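Local coordinates for chitin-binding domain 3 protein (PDB 5OPF) that probably carries out copper-dependent oxidative cleavage of glycosidic bonds in recalcitrant polysaccharides such as cellulose or chitin, at residues F52-A57 / S179-S184; V86-T91 / N123-P128; R99-D104 / T149-G154; G138-T143 / V155-P160. All coordinates share one frame; numbering follows the deposited sequence.

Contact 1: residues F52-A57 / S179-S184; sequences FREGVA and SHLDQS
The carboxylate of D182 reaches across to the loop after strand 52-54, where OD2 takes the N-H of A57 on its syn lone pair at 2.8 Å. Its other oxygen, OD1, is hydrogen-bonded to a water, 2.9 Å away, and to Q177 NE2. The same water accepts from V56 N (3.0 Å) and meets S184 OG at 2.9 Å, a hydroxyl that Y186 engages as well. D182, the centre of an inverse gamma turn, also takes G55 N on its carbonyl O, so it grips the 55-57 loop through both carbonyl and carboxylate. Beyond it the strands pair antiparallel. R53 and S184 form the hydrogen-bonded pair, R53 N to S184 O measuring 2.8 Å and S184 N to R53 O 2.9 Å, while E54 and Q183 are the non-hydrogen-bonded pair. From the latter position Q183, its CG anti to the backbone N (chi1 -175°), runs beside E54 and gives NE2 to E54 OE2 on the anti side at 3.1 Å. NE2 also sits 3.6 Å above the plane of the F52 ring, over its centre, with amide and ring turned 33° apart. Q183 OE1 bonds Y185 OH, and F52 meets the rings of H1 and Y185. H1 and Y185 bind copper together with H108, so F52 and Q183 lie in the second shell of the histidine-brace site of a lytic polysaccharide monooxygenase.

Contact 2: residues V86-T91 / N123-P128; sequences VGAWKT and NALTSP
L125 lays its methyl CD2 over one face of the G87-A88 peptide, 3.7 Å from G87 O and 3.5 Å from A88 CA, while A88 CB touches the same methyl from the side at 3.8 Å. In return V86 leans its CG1 over a face of the L125-T126 peptide and its CG2 toward P128 N. The valine is modelled in two positions, so the short approach of CG1 to L125 O is doubtful. L125 starts out pointing away from the other segment, and its branch end swings back: CG stands beside the backbone N (chi1 -61°). Two small turns shape the meeting loops. A88 is the centre of an inverse gamma turn closed by a weak bond from W89 N to G87 O, and N123 OD1 accepts from L125 N at 2.9 Å to make an Asx turn. N123 O then takes both T126 N and S127 N, the latter at 3.0 Å. No hydrogen bond crosses between the loops, and G87 N, covered by the contact, has no partner. Past A88 the chain turns W89 toward helices 10-18 and 32-40, where R10 forms a cation-pi pair with the indole, whereas A124 and L125 rest on R169 of strand 169-178.

Contact 3: residues R99-D104 / T149-G154; sequences RVKFFD and TREVDG
K101 and E151 approach from opposite directions, and F103 leans against the turn that begins at the same glutamate. The lysine leaves its strand with CG anti to the backbone N (chi1 -174°) and stays extended to the end, carrying NZ to 3.7 Å from E151 OE2. That is a long salt bridge, and the methylene CE lies equally far from the same oxygen. E151 comes to it on a bent chain, folded at chi2 (-79°), and the stronger partner of OE2 is the hydroxyl of S156. The serine bond would fix the carboxylate, leaving the lysine a looser, mainly electrostatic companion. F103 also reaches across the contact, and its ring stands oblique to the E151-G154 turn. F103 CZ comes within 3.5 Å of D153 O and 4.0 Å of V152 O, while its CE1 meets G154 CA at 3.8 Å and, less closely, E151 CB. The turn is type II, and E151 N donates to G154 O at 3.0 Å at the base of the hairpin joining 149-151 to 154-162. At its end G154, without a side chain, lets the backbone come in close: its CA is 3.3 Å from D104 O. D104 spends its carboxylate on the backbone N-H groups of A106 and H108, the latter a copper ligand. In the four-stranded antiparallel sheet, strand 154-162 runs between 97-104 and 149-151, so K101 and E151 meet across an intervening strand, while strand 2-6 flanks 97-104 on its other edge and W48 adds to the packing round F103.

Contact 4: residues G138-T143 / V155-P160; sequences GQIGNT and VSIQIP
I140 pushes its CD1 against two isoleucines of strand 154-162 at once. It meets I157 tip to tip, CD1 to CD1 at 4.1 Å, and crosses I159 at about a right angle, its CD1 4.1 Å from I159 CG1. The first torsion explains the reach: CG1 of I140 lies between the backbone N and the carbonyl carbon (chi1 64°), directing the ethyl arm at both partners. From the loop beyond, T143 points its methyl CG2 at the same I157 CD1, 3.7 Å away. The threonine hydroxyl turns back, donating to G141 O at 2.8 Å from well above the carbonyl plane, which holds the rotation that presents CG2. At the other end the backbones draw near without bonding directly. G138 CA makes a CA-H...O contact with P160 O at 3.5 Å, and a water bridges the two segments, accepting from Q139 N (3.0 Å) and donating to P160 O (2.7 Å). The short strand segments run 135° apart and belong to different sheets, 134-140 pairing with 110-118, whose I113 touches both I140 and I159. Apolar packing of two sheets face to face builds a beta sandwich, here the immunoglobulin-like one of a lytic polysaccharide monooxygenase, met toward its edge.

Contacts 3 and 4 adjoin, their centres about 10 Å apart. S156 serves both, its O lying 2.7 Å from T149 N, a probable hydrogen bond. They thus share strand 154-162, which contact 3 spans and contact 4 packs against the second sheet. Contact 1 lies on that second sheet too, its centre about 17 Å from that of contact 4. Contacts 1 and 3 both come near the copper: the side chain of Q183 is about 4 Å from it and that of D104 about 5 Å, neither being a ligand. Contact 2, centred 27 to 28 Å from the others, joins loops on the opposite side of the chain's centre.

Contact 1: residues F52-A57 / S179-S184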
loop_
_atom_site.group_PDB
_atom_site.type_symbol
_atom_site.label_atom_id
_atom_site.label_comp_id
_atom_site.label_asym_id
_atom_site.label_seq_id
_atom_site.Cartn_x
_atom_site.Cartn_y
_atom_site.Cartn_z
ATOM N N PHE A 52 -7.480 0.534 6.856
ATOM C CA PHE A 52 -8.430 1.591 6.555
ATOM C C PHE A 52 -8.632 2.539 7.727
ATOM O O PHE A 52 -8.413 2.198 8.897
ATOM C CB PHE A 52 -9.796 1.039 6.077
ATOM C CG PHE A 52 -10.525 0.205 7.097
ATOM C CD1 PHE A 52 -11.251 0.796 8.119
ATOM C CD2 PHE A 52 -10.498 -1.179 7.018
ATOM C CE1 PHE A 52 -11.924 0.019 9.043
ATOM C CE2 PHE A 52 -11.171 -1.955 7.946
ATOM C CZ PHE A 52 -11.881 -1.352 8.949
ATOM N N ARG A 53 -9.105 3.736 7.361
ATOM C CA ARG A 53 -9.744 4.687 8.255
ATOM C C ARG A 53 -11.214 4.790 7.865
ATOM O O ARG A 53 -11.620 4.347 6.781
ATOM C CB ARG A 53 -9.122 6.080 8.131
ATOM C CG ARG A 53 -7.634 6.160 8.466
ATOM C CD ARG A 53 -7.139 7.607 8.498
ATOM N NE ARG A 53 -7.627 8.292 9.685
ATOM C CZ ARG A 53 -7.059 8.230 10.884
ATOM N NH1 ARG A 53 -5.929 7.559 11.075
ATOM N NH2 ARG A 53 -7.620 8.868 11.899
ATOM N N GLU A 54 -12.016 5.364 8.767
ATOM C CA GLU A 54 -13.407 5.683 8.473
ATOM C C GLU A 54 -13.671 7.134 8.835
ATOM O O GLU A 54 -13.049 7.684 9.746
ATOM C CB GLU A 54 -14.377 4.737 9.207
ATOM C CG GLU A 54 -14.286 3.328 8.630
ATOM C CD GLU A 54 -15.190 2.306 9.275
ATOM O OE1 GLU A 54 -15.955 2.672 10.189
ATOM O OE2 GLU A 54 -15.133 1.131 8.841
ATOM N N GLY A 55 -14.568 7.765 8.084
ATOM C CA GLY A 55 -14.976 9.131 8.365
ATOM C C GLY A 55 -14.030 10.215 7.895
ATOM O O GLY A 55 -14.158 11.360 8.335
ATOM N N VAL A 56 -13.084 9.902 7.008
ATOM C CA VAL A 56 -12.130 10.904 6.540
ATOM C C VAL A 56 -12.788 11.987 5.692
ATOM O O VAL A 56 -12.248 13.096 5.568
ATOM C CB VAL A 56 -10.993 10.174 5.795
ATOM C CG1 VAL A 56 -10.057 11.158 5.089
ATOM C CG2 VAL A 56 -10.210 9.297 6.770
ATOM N N ALA A 57 -13.942 11.701 5.101
ATOM C CA ALA A 57 -14.702 12.700 4.346
ATOM C C ALA A 57 -13.857 13.333 3.244
ATOM O O ALA A 57 -13.969 14.529 2.967
ATOM C CB ALA A 57 -15.313 13.770 5.261
ATOM N N SER A 179 -16.992 2.279 -1.673
ATOM C CA SER A 179 -18.299 2.869 -1.985
ATOM C C SER A 179 -19.421 2.527 -1.005
ATOM O O SER A 179 -20.494 3.144 -1.084
ATOM C CB SER A 179 -18.751 2.481 -3.401
ATOM O OG SER A 179 -17.865 3.016 -4.368
ATOM N N HIS A 180 -19.224 1.565 -0.112
ATOM C CA HIS A 180 -20.274 1.095 0.788
ATOM C C HIS A 180 -20.402 1.914 2.067
ATOM O O HIS A 180 -21.377 1.739 2.811
ATOM C CB HIS A 180 -19.993 -0.362 1.181
ATOM C CG HIS A 180 -18.725 -0.539 1.954
ATOM N ND1 HIS A 180 -17.515 -0.040 1.512
ATOM C CD2 HIS A 180 -18.479 -1.152 3.139
ATOM C CE1 HIS A 180 -16.582 -0.340 2.397
ATOM N NE2 HIS A 180 -17.134 -1.022 3.386
ATOM N N LEU A 181 -19.439 2.784 2.334
ATOM C CA LEU A 181 -19.231 3.447 3.610
ATOM C C LEU A 181 -18.157 4.486 3.349
ATOM O O LEU A 181 -17.377 4.336 2.409
ATOM C CB LEU A 181 -18.727 2.410 4.624
ATOM C CG LEU A 181 -18.670 2.740 6.107
ATOM C CD1 LEU A 181 -20.071 2.930 6.666
ATOM C CD2 LEU A 181 -17.955 1.630 6.855
ATOM N N ASP A 182 -18.098 5.535 4.182
ATOM C CA ASP A 182 -16.921 6.414 4.134
ATOM C C ASP A 182 -15.773 5.683 4.815
ATOM O O ASP A 182 -15.550 5.807 6.020
ATOM C CB ASP A 182 -17.168 7.775 4.772
ATOM C CG ASP A 182 -15.942 8.679 4.705
ATOM O OD1 ASP A 182 -14.953 8.313 4.031
ATOM O OD2 ASP A 182 -15.979 9.770 5.320
ATOM N N GLN A 183 -15.071 4.875 4.026
ATOM C CA GLN A 183 -13.994 4.012 4.481
ATOM C C GLN A 183 -12.910 4.078 3.421
ATOM O O GLN A 183 -13.196 3.871 2.235
ATOM C CB GLN A 183 -14.507 2.579 4.623
ATOM C CG GLN A 183 -13.509 1.598 5.203
ATOM C CD GLN A 183 -14.022 0.170 5.144
ATOM O OE1 GLN A 183 -14.102 -0.417 4.076
ATOM N NE2 GLN A 183 -14.395 -0.383 6.288
ATOM N N SER A 184 -11.697 4.405 3.844
ATOM C CA SER A 184 -10.594 4.652 2.931
ATOM C C SER A 184 -9.368 3.854 3.350
ATOM O O SER A 184 -9.057 3.743 4.539
ATOM C CB SER A 184 -10.296 6.158 2.897
ATOM O OG SER A 184 -10.249 6.719 4.199
HETATM O O HOH W 1 -12.702 7.300 5.578
#

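Contact 2: residues V86-T91 / N123-P128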
loop_
_atom_site.group_PDB
_atom_site.type_symbol
_atom_site.label_atom_id
_atom_site.label_comp_id
_atom_site.label_asym_id
_atom_site.label_seq_id
_atom_site.Cartn_x
_atom_site.Cartn_y
_atom_site.Cartn_z
ATOM N N VAL A 86 11.511 3.529 8.316
ATOM C CA VAL A 86 12.362 3.832 7.171
ATOM C C VAL A 86 13.423 2.738 7.054
ATOM O O VAL A 86 14.080 2.415 8.048
ATOM C CB VAL A 86 13.012 5.211 7.386
ATOM C CG1 VAL A 86 14.007 5.529 6.309
ATOM C CG2 VAL A 86 11.946 6.292 7.467
ATOM N N GLY A 87 13.616 2.194 5.857
ATOM C CA GLY A 87 14.645 1.185 5.665
ATOM C C GLY A 87 14.470 0.436 4.355
ATOM O O GLY A 87 13.680 0.828 3.492
ATOM N N ALA A 88 15.225 -0.660 4.224
ATOM C CA ALA A 88 15.349 -1.386 2.953
ATOM C C ALA A 88 14.227 -2.421 2.798
ATOM O O ALA A 88 14.449 -3.634 2.750
ATOM C CB ALA A 88 16.734 -2.021 2.841
ATOM N N TRP A 89 13.002 -1.915 2.689
ATOM C CA TRP A 89 11.850 -2.755 2.381
ATOM C C TRP A 89 12.062 -3.450 1.043
ATOM O O TRP A 89 12.602 -2.863 0.100
ATOM C CB TRP A 89 10.593 -1.881 2.281
ATOM C CG TRP A 89 10.162 -1.279 3.584
ATOM C CD1 TRP A 89 10.551 -0.069 4.113
ATOM C CD2 TRP A 89 9.265 -1.861 4.537
ATOM N NE1 TRP A 89 9.955 0.128 5.328
ATOM C CE2 TRP A 89 9.163 -0.953 5.615
ATOM C CE3 TRP A 89 8.544 -3.060 4.589
ATOM C CZ2 TRP A 89 8.375 -1.211 6.731
ATOM C CZ3 TRP A 89 7.758 -3.311 5.695
ATOM C CH2 TRP A 89 7.687 -2.394 6.755
ATOM N N LYS A 90 11.643 -4.705 0.946
ATOM C CA LYS A 90 11.806 -5.436 -0.302
ATOM C C LYS A 90 10.959 -4.831 -1.417
ATOM O O LYS A 90 9.753 -4.606 -1.258
ATOM C CB LYS A 90 11.443 -6.907 -0.114
ATOM C CG LYS A 90 12.302 -7.638 0.898
ATOM C CD LYS A 90 13.794 -7.541 0.616
ATOM C CE LYS A 90 14.583 -8.305 1.678
ATOM N NZ LYS A 90 16.052 -8.117 1.521
ATOM N N THR A 91 11.592 -4.609 -2.571
ATOM C CA THR A 91 10.937 -4.066 -3.756
ATOM C C THR A 91 10.563 -5.179 -4.731
ATOM O O THR A 91 11.101 -6.289 -4.682
ATOM C CB THR A 91 11.870 -3.086 -4.482
ATOM O OG1 THR A 91 13.078 -3.765 -4.846
ATOM C CG2 THR A 91 12.224 -1.894 -3.611
ATOM N N ASN A 123 14.504 9.377 -1.152
ATOM C CA ASN A 123 15.279 8.228 -0.684
ATOM C C ASN A 123 14.500 7.456 0.385
ATOM O O ASN A 123 14.515 7.824 1.566
ATOM C CB ASN A 123 16.632 8.672 -0.147
ATOM C CG ASN A 123 17.545 7.496 0.143
ATOM O OD1 ASN A 123 17.100 6.353 0.199
ATOM N ND2 ASN A 123 18.827 7.773 0.325
ATOM N N ALA A 124 13.846 6.366 -0.021
ATOM C CA ALA A 124 13.045 5.574 0.905
ATOM C C ALA A 124 13.873 4.920 1.997
ATOM O O ALA A 124 13.311 4.500 3.020
ATOM C CB ALA A 124 12.306 4.485 0.132
ATOM N N LEU A 125 15.184 4.790 1.789
ATOM C CA LEU A 125 16.043 4.149 2.779
ATOM C C LEU A 125 16.296 5.048 3.977
ATOM O O LEU A 125 16.591 4.545 5.069
ATOM C CB LEU A 125 17.384 3.783 2.144
ATOM C CG LEU A 125 17.325 2.801 0.975
ATOM C CD1 LEU A 125 18.712 2.555 0.403
ATOM C CD2 LEU A 125 16.662 1.486 1.361
ATOM N N THR A 126 16.213 6.370 3.796
ATOM C CA THR A 126 16.625 7.322 4.819
ATOM C C THR A 126 15.548 8.308 5.242
ATOM O O THR A 126 15.695 8.923 6.305
ATOM C CB THR A 126 17.816 8.162 4.332
ATOM O OG1 THR A 126 17.407 8.966 3.218
ATOM C CG2 THR A 126 18.982 7.273 3.929
ATOM N N SER A 127 14.496 8.500 4.454
ATOM C CA SER A 127 13.616 9.639 4.649
ATOM C C SER A 127 12.176 9.186 4.846
ATOM O O SER A 127 11.692 8.333 4.094
ATOM C CB SER A 127 13.653 10.534 3.406
ATOM O OG SER A 127 14.963 11.013 3.167
ATOM N N PRO A 128 11.455 9.759 5.813
ATOM C CA PRO A 128 10.039 9.417 5.977
ATOM C C PRO A 128 9.255 9.848 4.749
ATOM O O PRO A 128 9.579 10.851 4.107
ATOM C CB PRO A 128 9.625 10.221 7.212
ATOM C CG PRO A 128 10.562 11.354 7.238
ATOM C CD PRO A 128 11.867 10.834 6.728
#

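Contact 3: residues R99-D104 / T149-G154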
loop_
_atom_site.group_PDB
_atom_site.type_symbol
_atom_site.label_atom_id
_atom_site.label_comp_id
_atom_site.label_asym_id
_atom_site.label_seq_id
_atom_site.Cartn_x
_atom_site.Cartn_y
_atom_site.Cartn_z
ATOM N N ARG A 99 1.064 -1.108 -13.973
ATOM C CA ARG A 99 -0.315 -1.369 -13.595
ATOM C C ARG A 99 -0.372 -1.769 -12.132
ATOM O O ARG A 99 0.408 -2.619 -11.688
ATOM C CB ARG A 99 -0.882 -2.495 -14.467
ATOM C CG ARG A 99 -0.917 -2.091 -15.932
ATOM C CD ARG A 99 -0.879 -3.262 -16.891
ATOM N NE ARG A 99 -2.065 -4.110 -16.831
ATOM C CZ ARG A 99 -3.288 -3.743 -17.199
ATOM N NH1 ARG A 99 -3.524 -2.504 -17.625
ATOM N NH2 ARG A 99 -4.280 -4.616 -17.137
ATOM N N VAL A 100 -1.307 -1.176 -11.394
ATOM C CA VAL A 100 -1.548 -1.510 -9.998
ATOM C C VAL A 100 -2.752 -2.436 -9.941
ATOM O O VAL A 100 -3.855 -2.050 -10.345
ATOM C CB VAL A 100 -1.802 -0.237 -9.175
ATOM C CG1 VAL A 100 -2.264 -0.578 -7.762
ATOM C CG2 VAL A 100 -0.548 0.655 -9.154
ATOM N N LYS A 101 -2.554 -3.660 -9.449
ATOM C CA LYS A 101 -3.645 -4.615 -9.282
ATOM C C LYS A 101 -4.190 -4.497 -7.868
ATOM O O LYS A 101 -3.473 -4.773 -6.891
ATOM C CB LYS A 101 -3.188 -6.048 -9.536
ATOM C CG LYS A 101 -4.345 -7.040 -9.501
ATOM C CD LYS A 101 -3.870 -8.472 -9.716
ATOM C CE LYS A 101 -4.968 -9.493 -9.431
ATOM N NZ LYS A 101 -4.485 -10.892 -9.693
ATOM N N PHE A 102 -5.453 -4.081 -7.770
ATOM C CA PHE A 102 -6.151 -3.968 -6.502
ATOM C C PHE A 102 -7.085 -5.159 -6.337
ATOM O O PHE A 102 -7.863 -5.458 -7.242
ATOM C CB PHE A 102 -6.947 -2.663 -6.407
ATOM C CG PHE A 102 -7.104 -2.233 -5.002
ATOM C CD1 PHE A 102 -8.013 -2.856 -4.162
ATOM C CD2 PHE A 102 -6.263 -1.274 -4.477
ATOM C CE1 PHE A 102 -8.072 -2.506 -2.822
ATOM C CE2 PHE A 102 -6.321 -0.918 -3.158
ATOM C CZ PHE A 102 -7.217 -1.533 -2.326
ATOM N N PHE A 103 -7.020 -5.830 -5.184
ATOM C CA PHE A 103 -7.870 -6.978 -4.874
ATOM C C PHE A 103 -8.778 -6.631 -3.701
ATOM O O PHE A 103 -8.288 -6.202 -2.647
ATOM C CB PHE A 103 -6.993 -8.188 -4.529
ATOM C CG PHE A 103 -7.746 -9.401 -4.048
ATOM C CD1 PHE A 103 -8.786 -9.952 -4.775
ATOM C CD2 PHE A 103 -7.405 -9.989 -2.835
ATOM C CE1 PHE A 103 -9.462 -11.081 -4.307
ATOM C CE2 PHE A 103 -8.076 -11.110 -2.371
ATOM C CZ PHE A 103 -9.109 -11.643 -3.102
ATOM N N ASP A 104 -10.089 -6.810 -3.894
ATOM C CA ASP A 104 -11.116 -6.537 -2.885
ATOM C C ASP A 104 -11.868 -7.834 -2.614
ATOM O O ASP A 104 -12.572 -8.346 -3.488
ATOM C CB ASP A 104 -12.070 -5.444 -3.374
ATOM C CG ASP A 104 -13.234 -5.175 -2.427
ATOM O OD1 ASP A 104 -13.219 -5.664 -1.285
ATOM O OD2 ASP A 104 -14.153 -4.446 -2.865
ATOM N N THR A 149 -13.122 -7.270 -12.050
ATOM C CA THR A 149 -12.888 -8.585 -12.621
ATOM C C THR A 149 -13.106 -9.661 -11.562
ATOM O O THR A 149 -12.624 -9.549 -10.430
ATOM C CB THR A 149 -11.454 -8.617 -13.150
ATOM O OG1 THR A 149 -11.317 -7.568 -14.121
ATOM C CG2 THR A 149 -11.104 -9.966 -13.772
ATOM N N ARG A 150 -13.832 -10.708 -11.928
ATOM C CA ARG A 150 -14.099 -11.793 -10.997
ATOM C C ARG A 150 -12.812 -12.524 -10.633
ATOM O O ARG A 150 -11.991 -12.851 -11.498
ATOM C CB ARG A 150 -15.095 -12.769 -11.630
ATOM C CG ARG A 150 -15.353 -14.035 -10.836
ATOM C CD ARG A 150 -16.338 -14.934 -11.565
ATOM N NE ARG A 150 -16.151 -16.351 -11.255
ATOM C CZ ARG A 150 -16.818 -17.337 -11.847
ATOM N NH1 ARG A 150 -17.716 -17.064 -12.785
ATOM N NH2 ARG A 150 -16.587 -18.600 -11.508
ATOM N N GLU A 151 -12.650 -12.805 -9.341
ATOM C CA GLU A 151 -11.556 -13.625 -8.840
ATOM C C GLU A 151 -12.128 -14.720 -7.958
ATOM O O GLU A 151 -13.324 -14.743 -7.660
ATOM C CB GLU A 151 -10.566 -12.793 -8.011
ATOM C CG GLU A 151 -9.909 -11.636 -8.753
ATOM C CD GLU A 151 -8.767 -12.072 -9.658
ATOM O OE1 GLU A 151 -8.473 -13.290 -9.730
ATOM O OE2 GLU A 151 -8.150 -11.198 -10.308
ATOM N N VAL A 152 -11.256 -15.637 -7.544
ATOM C CA VAL A 152 -11.559 -16.495 -6.407
ATOM C C VAL A 152 -11.581 -15.628 -5.153
ATOM O O VAL A 152 -10.609 -14.929 -4.835
ATOM C CB VAL A 152 -10.540 -17.636 -6.288
ATOM C CG1 VAL A 152 -10.824 -18.484 -5.052
ATOM C CG2 VAL A 152 -10.570 -18.503 -7.538
ATOM N N ASP A 153 -12.705 -15.656 -4.448
ATOM C CA ASP A 153 -12.840 -15.028 -3.136
ATOM C C ASP A 153 -12.736 -13.512 -3.196
ATOM O O ASP A 153 -12.295 -12.871 -2.237
ATOM C CB ASP A 153 -11.856 -15.612 -2.122
ATOM C CG ASP A 153 -12.099 -17.085 -1.872
ATOM O OD1 ASP A 153 -11.149 -17.796 -1.475
ATOM O OD2 ASP A 153 -13.246 -17.538 -2.088
ATOM N N GLY A 154 -13.168 -12.929 -4.303
ATOM C CA GLY A 154 -13.277 -11.480 -4.382
ATOM C C GLY A 154 -13.298 -11.018 -5.828
ATOM O O GLY A 154 -13.686 -11.766 -6.729
#

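Contact 4: residues G138-T143 / V155-P160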
loop_
_atom_site.group_PDB
_atom_site.type_symbol
_atom_site.label_atom_id
_atom_site.label_comp_id
_atom_site.label_asym_id
_atom_site.label_seq_id
_atom_site.Cartn_x
_atom_site.Cartn_y
_atom_site.Cartn_z
ATOM N N GLY A 138 -1.873 7.898 -11.531
ATOM C CA GLY A 138 -2.977 7.122 -12.074
ATOM C C GLY A 138 -4.201 7.316 -11.214
ATOM O O GLY A 138 -4.095 7.671 -10.041
ATOM N N GLN A 139 -5.379 7.139 -11.811
ATOM C CA GLN A 139 -6.619 7.361 -11.066
ATOM C C GLN A 139 -7.778 6.739 -11.825
ATOM O O GLN A 139 -7.885 6.913 -13.043
ATOM C CB GLN A 139 -6.884 8.862 -10.868
ATOM C CG GLN A 139 -8.138 9.199 -10.040
ATOM C CD GLN A 139 -8.234 10.684 -9.675
ATOM O OE1 GLN A 139 -8.590 11.029 -8.545
ATOM N NE2 GLN A 139 -7.945 11.567 -10.638
ATOM N N ILE A 140 -8.641 6.023 -11.101
ATOM C CA ILE A 140 -9.953 5.645 -11.606
ATOM C C ILE A 140 -10.998 6.330 -10.738
ATOM O O ILE A 140 -10.776 6.607 -9.555
ATOM C CB ILE A 140 -10.197 4.116 -11.662
ATOM C CG1 ILE A 140 -10.180 3.487 -10.263
ATOM C CG2 ILE A 140 -9.188 3.450 -12.597
ATOM C CD1 ILE A 140 -10.510 2.012 -10.249
ATOM N N GLY A 141 -12.137 6.624 -11.355
ATOM C CA GLY A 141 -13.281 7.203 -10.681
ATOM C C GLY A 141 -14.234 6.154 -10.156
ATOM O O GLY A 141 -13.835 5.047 -9.781
ATOM N N ASN A 142 -15.519 6.508 -10.131
ATOM C CA ASN A 142 -16.512 5.647 -9.509
ATOM C C ASN A 142 -16.629 4.358 -10.305
ATOM O O ASN A 142 -16.963 4.375 -11.493
ATOM C CB ASN A 142 -17.854 6.349 -9.384
ATOM C CG ASN A 142 -18.786 5.593 -8.468
ATOM O OD1 ASN A 142 -19.162 4.462 -8.769
ATOM N ND2 ASN A 142 -19.097 6.171 -7.315
ATOM N N THR A 143 -16.345 3.241 -9.642
ATOM C CA THR A 143 -16.247 1.934 -10.286
ATOM C C THR A 143 -16.954 0.918 -9.405
ATOM O O THR A 143 -16.360 0.335 -8.487
ATOM C CB THR A 143 -14.784 1.550 -10.515
ATOM O OG1 THR A 143 -14.088 2.635 -11.150
ATOM C CG2 THR A 143 -14.681 0.323 -11.402
ATOM N N VAL A 155 -12.875 -9.771 -6.017
ATOM C CA VAL A 155 -12.810 -9.141 -7.327
ATOM C C VAL A 155 -11.536 -8.312 -7.383
ATOM O O VAL A 155 -10.952 -7.955 -6.359
ATOM C CB VAL A 155 -14.059 -8.266 -7.610
ATOM C CG1 VAL A 155 -15.313 -9.130 -7.711
ATOM C CG2 VAL A 155 -14.242 -7.190 -6.540
ATOM N N SER A 156 -11.110 -7.984 -8.594
ATOM C CA SER A 156 -9.895 -7.197 -8.760
ATOM C C SER A 156 -10.051 -6.189 -9.885
ATOM O O SER A 156 -10.954 -6.267 -10.713
ATOM C CB SER A 156 -8.677 -8.073 -9.033
ATOM O OG SER A 156 -8.787 -8.719 -10.293
ATOM N N ILE A 157 -9.138 -5.228 -9.919
ATOM C CA ILE A 157 -9.087 -4.282 -11.021
ATOM C C ILE A 157 -7.658 -3.796 -11.186
ATOM O O ILE A 157 -6.893 -3.725 -10.216
ATOM C CB ILE A 157 -10.091 -3.127 -10.806
ATOM C CG1 ILE A 157 -10.298 -2.375 -12.123
ATOM C CG2 ILE A 157 -9.649 -2.206 -9.665
ATOM C CD1 ILE A 157 -11.554 -1.525 -12.125
ATOM N N GLN A 158 -7.292 -3.459 -12.421
ATOM C CA GLN A 158 -5.972 -2.924 -12.730
ATOM C C GLN A 158 -6.084 -1.430 -13.006
ATOM O O GLN A 158 -6.913 -1.011 -13.818
ATOM C CB GLN A 158 -5.372 -3.621 -13.953
ATOM C CG GLN A 158 -5.194 -5.135 -13.817
ATOM C CD GLN A 158 -3.860 -5.554 -13.227
ATOM O OE1 GLN A 158 -3.029 -4.723 -12.869
ATOM N NE2 GLN A 158 -3.651 -6.858 -13.127
ATOM N N ILE A 159 -5.242 -0.635 -12.354
ATOM C CA ILE A 159 -5.205 0.816 -12.531
ATOM C C ILE A 159 -3.920 1.170 -13.274
ATOM O O ILE A 159 -2.822 0.987 -12.726
ATOM C CB ILE A 159 -5.261 1.565 -11.193
ATOM C CG1 ILE A 159 -6.507 1.184 -10.385
ATOM C CG2 ILE A 159 -5.233 3.061 -11.434
ATOM C CD1 ILE A 159 -6.232 0.338 -9.183
ATOM N N PRO A 160 -4.002 1.698 -14.489
ATOM C CA PRO A 160 -2.791 2.153 -15.183
ATOM C C PRO A 160 -2.145 3.323 -14.464
ATOM O O PRO A 160 -2.824 4.188 -13.911
ATOM C CB PRO A 160 -3.306 2.582 -16.565
ATOM C CG PRO A 160 -4.634 1.924 -16.702
ATOM C CD PRO A 160 -5.205 1.850 -15.319
HETATM O O HOH W 2 -4.861 5.939 -14.482
#